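PDB 3L76: aspartokinase, which probably catalyses the ATP-dependent phosphorylation of L-aspartate to 4-phospho-L-aspartate and carries ACT domains that bind lysine and threonine. Local coordinates for residues V473-Q478 with I527-I532. Sequence-based numbering, arbitrary orientation.
Sequences VDMIIQ and IAKVSI. With LYS (lysine), chain F; THR (threonine), chain D.
Lys529 reaches across from one ACT-domain strand, 520-533, to meet Asp474 and Met475 of segment 473-478, which leads into another ACT-domain strand; the backbones stay well apart, Met475 CA lying 9.9 Å from Lys529 CA, so side chains alone make the contact. Followed outward, with CG anti to the backbone N (chi1 -174°), Lys529 CB and CG point the chain towards segment 473-478. CD is the first atom to touch, 3.9 Å from Met475 CE, and the thioether, bent at chi2 and chi3, slants across the lysine chain. A turn at chi3 (64°) then sets CE beside the carboxylate of Asp474, which comes from the opposite direction. At the tip, NZ donates to the syn lone pair of Asp474 OD2 at 2.9 Å, a salt bridge, with Met475 SD 3.7 Å from the same nitrogen. Cutting Lys529 back to an alanine would probably leave the Asp474 carboxylate without this cation and Met475 CE without its methylene neighbour. The bridge borders an effector site: bound lysine O accepts from Val473 N at 2.6 Å, and its N donates to Val473 O. At the far end of the segment, bound threonine OG1 donates to Gln478 OE1 at 2.7 Å and accepts from Gln478 NE2 at 2.9 Å.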
loop_
_atom_site.group_PDB
_atom_site.type_symbol
_atom_site.label_atom_id
_atom_site.label_comp_id
_atom_site.label_asym_id
_atom_site.label_seq_id
_atom_site.Cartn_x
_atom_site.Cartn_y
_atom_site.Cartn_z
ATOM N N VAL A 473 23.098 3.088 -26.314
ATOM C CA VAL A 473 23.520 3.793 -27.517
ATOM C C VAL A 473 22.316 4.318 -28.298
ATOM O O VAL A 473 21.319 3.622 -28.444
ATOM C CB VAL A 473 24.307 2.839 -28.435
ATOM C CG1 VAL A 473 24.669 3.464 -29.776
ATOM C CG2 VAL A 473 25.447 2.122 -27.710
ATOM N N ASP A 474 22.429 5.533 -28.824
ATOM C CA ASP A 474 21.312 6.190 -29.499
ATOM C C ASP A 474 21.310 5.991 -31.012
ATOM O O ASP A 474 20.251 5.851 -31.620
ATOM C CB ASP A 474 21.310 7.685 -29.192
ATOM C CG ASP A 474 20.189 8.431 -29.904
ATOM O OD1 ASP A 474 19.007 8.081 -29.709
ATOM O OD2 ASP A 474 20.488 9.383 -30.650
ATOM N N MET A 475 22.502 6.006 -31.611
ATOM C CA MET A 475 22.649 5.893 -33.056
ATOM C C MET A 475 23.871 5.082 -33.426
ATOM O O MET A 475 24.895 5.159 -32.766
ATOM C CB MET A 475 22.723 7.272 -33.705
ATOM C CG MET A 475 21.478 8.125 -33.471
ATOM S SD MET A 475 20.096 7.712 -34.563
ATOM C CE MET A 475 20.703 8.520 -36.051
ATOM N N ILE A 476 23.743 4.281 -34.477
ATOM C CA ILE A 476 24.881 3.584 -35.056
ATOM C C ILE A 476 24.807 3.697 -36.570
ATOM O O ILE A 476 23.785 3.363 -37.173
ATOM C CB ILE A 476 24.902 2.110 -34.692
ATOM C CG1 ILE A 476 24.688 1.932 -33.191
ATOM C CG2 ILE A 476 26.220 1.462 -35.172
ATOM C CD1 ILE A 476 24.593 0.498 -32.759
ATOM N N ILE A 477 25.887 4.187 -37.171
ATOM C CA ILE A 477 25.964 4.346 -38.618
ATOM C C ILE A 477 27.238 3.733 -39.170
ATOM O O ILE A 477 28.342 3.981 -38.686
ATOM C CB ILE A 477 25.928 5.805 -39.018
ATOM C CG1 ILE A 477 24.827 6.539 -38.239
ATOM C CG2 ILE A 477 25.710 5.918 -40.493
ATOM C CD1 ILE A 477 24.720 8.030 -38.572
ATOM N N GLN A 478 27.072 2.901 -40.182
ATOM C CA GLN A 478 28.199 2.233 -40.800
ATOM C C GLN A 478 27.926 2.146 -42.293
ATOM O O GLN A 478 26.851 1.705 -42.711
ATOM C CB GLN A 478 28.418 0.848 -40.180
ATOM C CG GLN A 478 29.493 0.026 -40.863
ATOM C CD GLN A 478 29.583 -1.375 -40.303
ATOM O OE1 GLN A 478 29.807 -1.565 -39.110
ATOM N NE2 GLN A 478 29.416 -2.370 -41.169
ATOM N N ILE A 527 27.720 18.149 -31.421
ATOM C CA ILE A 527 26.799 17.742 -32.477
ATOM C C ILE A 527 25.351 17.858 -32.023
ATOM O O ILE A 527 25.041 17.743 -30.837
ATOM C CB ILE A 527 27.034 16.288 -32.899
ATOM C CG1 ILE A 527 26.732 15.357 -31.722
ATOM C CG2 ILE A 527 28.461 16.101 -33.433
ATOM C CD1 ILE A 527 26.322 13.956 -32.117
ATOM N N ALA A 528 24.467 18.092 -32.984
ATOM C CA ALA A 528 23.036 18.019 -32.754
ATOM C C ALA A 528 22.437 17.039 -33.746
ATOM O O ALA A 528 22.960 16.869 -34.848
ATOM C CB ALA A 528 22.418 19.363 -32.926
ATOM N N LYS A 529 21.346 16.387 -33.359
ATOM C CA LYS A 529 20.620 15.521 -34.281
ATOM C C LYS A 529 19.250 16.093 -34.638
ATOM O O LYS A 529 18.443 16.375 -33.764
ATOM C CB LYS A 529 20.468 14.105 -33.725
ATOM C CG LYS A 529 19.845 13.145 -34.737
ATOM C CD LYS A 529 19.674 11.767 -34.177
ATOM C CE LYS A 529 18.705 11.764 -33.013
ATOM N NZ LYS A 529 18.487 10.387 -32.487
ATOM N N VAL A 530 19.005 16.266 -35.930
ATOM C CA VAL A 530 17.744 16.803 -36.415
ATOM C C VAL A 530 17.062 15.691 -37.175
ATOM O O VAL A 530 17.667 15.064 -38.043
ATOM C CB VAL A 530 17.950 17.987 -37.368
ATOM C CG1 VAL A 530 16.775 18.912 -37.296
ATOM C CG2 VAL A 530 19.200 18.735 -37.010
ATOM N N SER A 531 15.803 15.441 -36.836
ATOM C CA SER A 531 15.068 14.328 -37.413
ATOM C C SER A 531 13.718 14.779 -37.956
ATOM O O SER A 531 13.038 15.612 -37.357
ATOM C CB SER A 531 14.836 13.239 -36.359
ATOM O OG SER A 531 16.030 12.672 -35.869
ATOM N N ILE A 532 13.327 14.215 -39.088
ATOM C CA ILE A 532 11.965 14.374 -39.568
ATOM C C ILE A 532 11.323 12.993 -39.615
ATOM O O ILE A 532 11.997 12.006 -39.886
ATOM C CB ILE A 532 11.899 15.073 -40.942
ATOM C CG1 ILE A 532 12.410 14.152 -42.050
ATOM C CG2 ILE A 532 12.675 16.397 -40.921
ATOM C CD1 ILE A 532 12.444 14.801 -43.401
HETATM N N LYS F . 19.517 2.070 -27.170
HETATM C CA LYS F . 19.794 0.806 -27.863
HETATM C C LYS F . 21.088 0.136 -27.420
HETATM O O LYS F . 21.964 0.809 -26.828
HETATM C CB LYS F . 19.793 1.012 -29.388
HETATM C CG LYS F . 18.435 1.419 -29.953
HETATM C CD LYS F . 18.531 2.024 -31.345
HETATM C CE LYS F . 18.844 3.505 -31.280
HETATM N NZ LYS F . 17.771 4.346 -31.891
HETATM O OXT LYS F . 21.249 -1.089 -27.655
HETATM N N THR D . 31.655 -6.167 -40.727
HETATM C CA THR D . 31.831 -6.017 -39.284
HETATM C C THR D . 30.916 -6.987 -38.554
HETATM O O THR D . 30.053 -7.629 -39.180
HETATM C CB THR D . 31.522 -4.594 -38.800
HETATM O OG1 THR D . 30.156 -4.271 -39.109
HETATM C CG2 THR D . 32.477 -3.575 -39.453
HETATM O OXT THR D . 31.045 -7.135 -37.331
#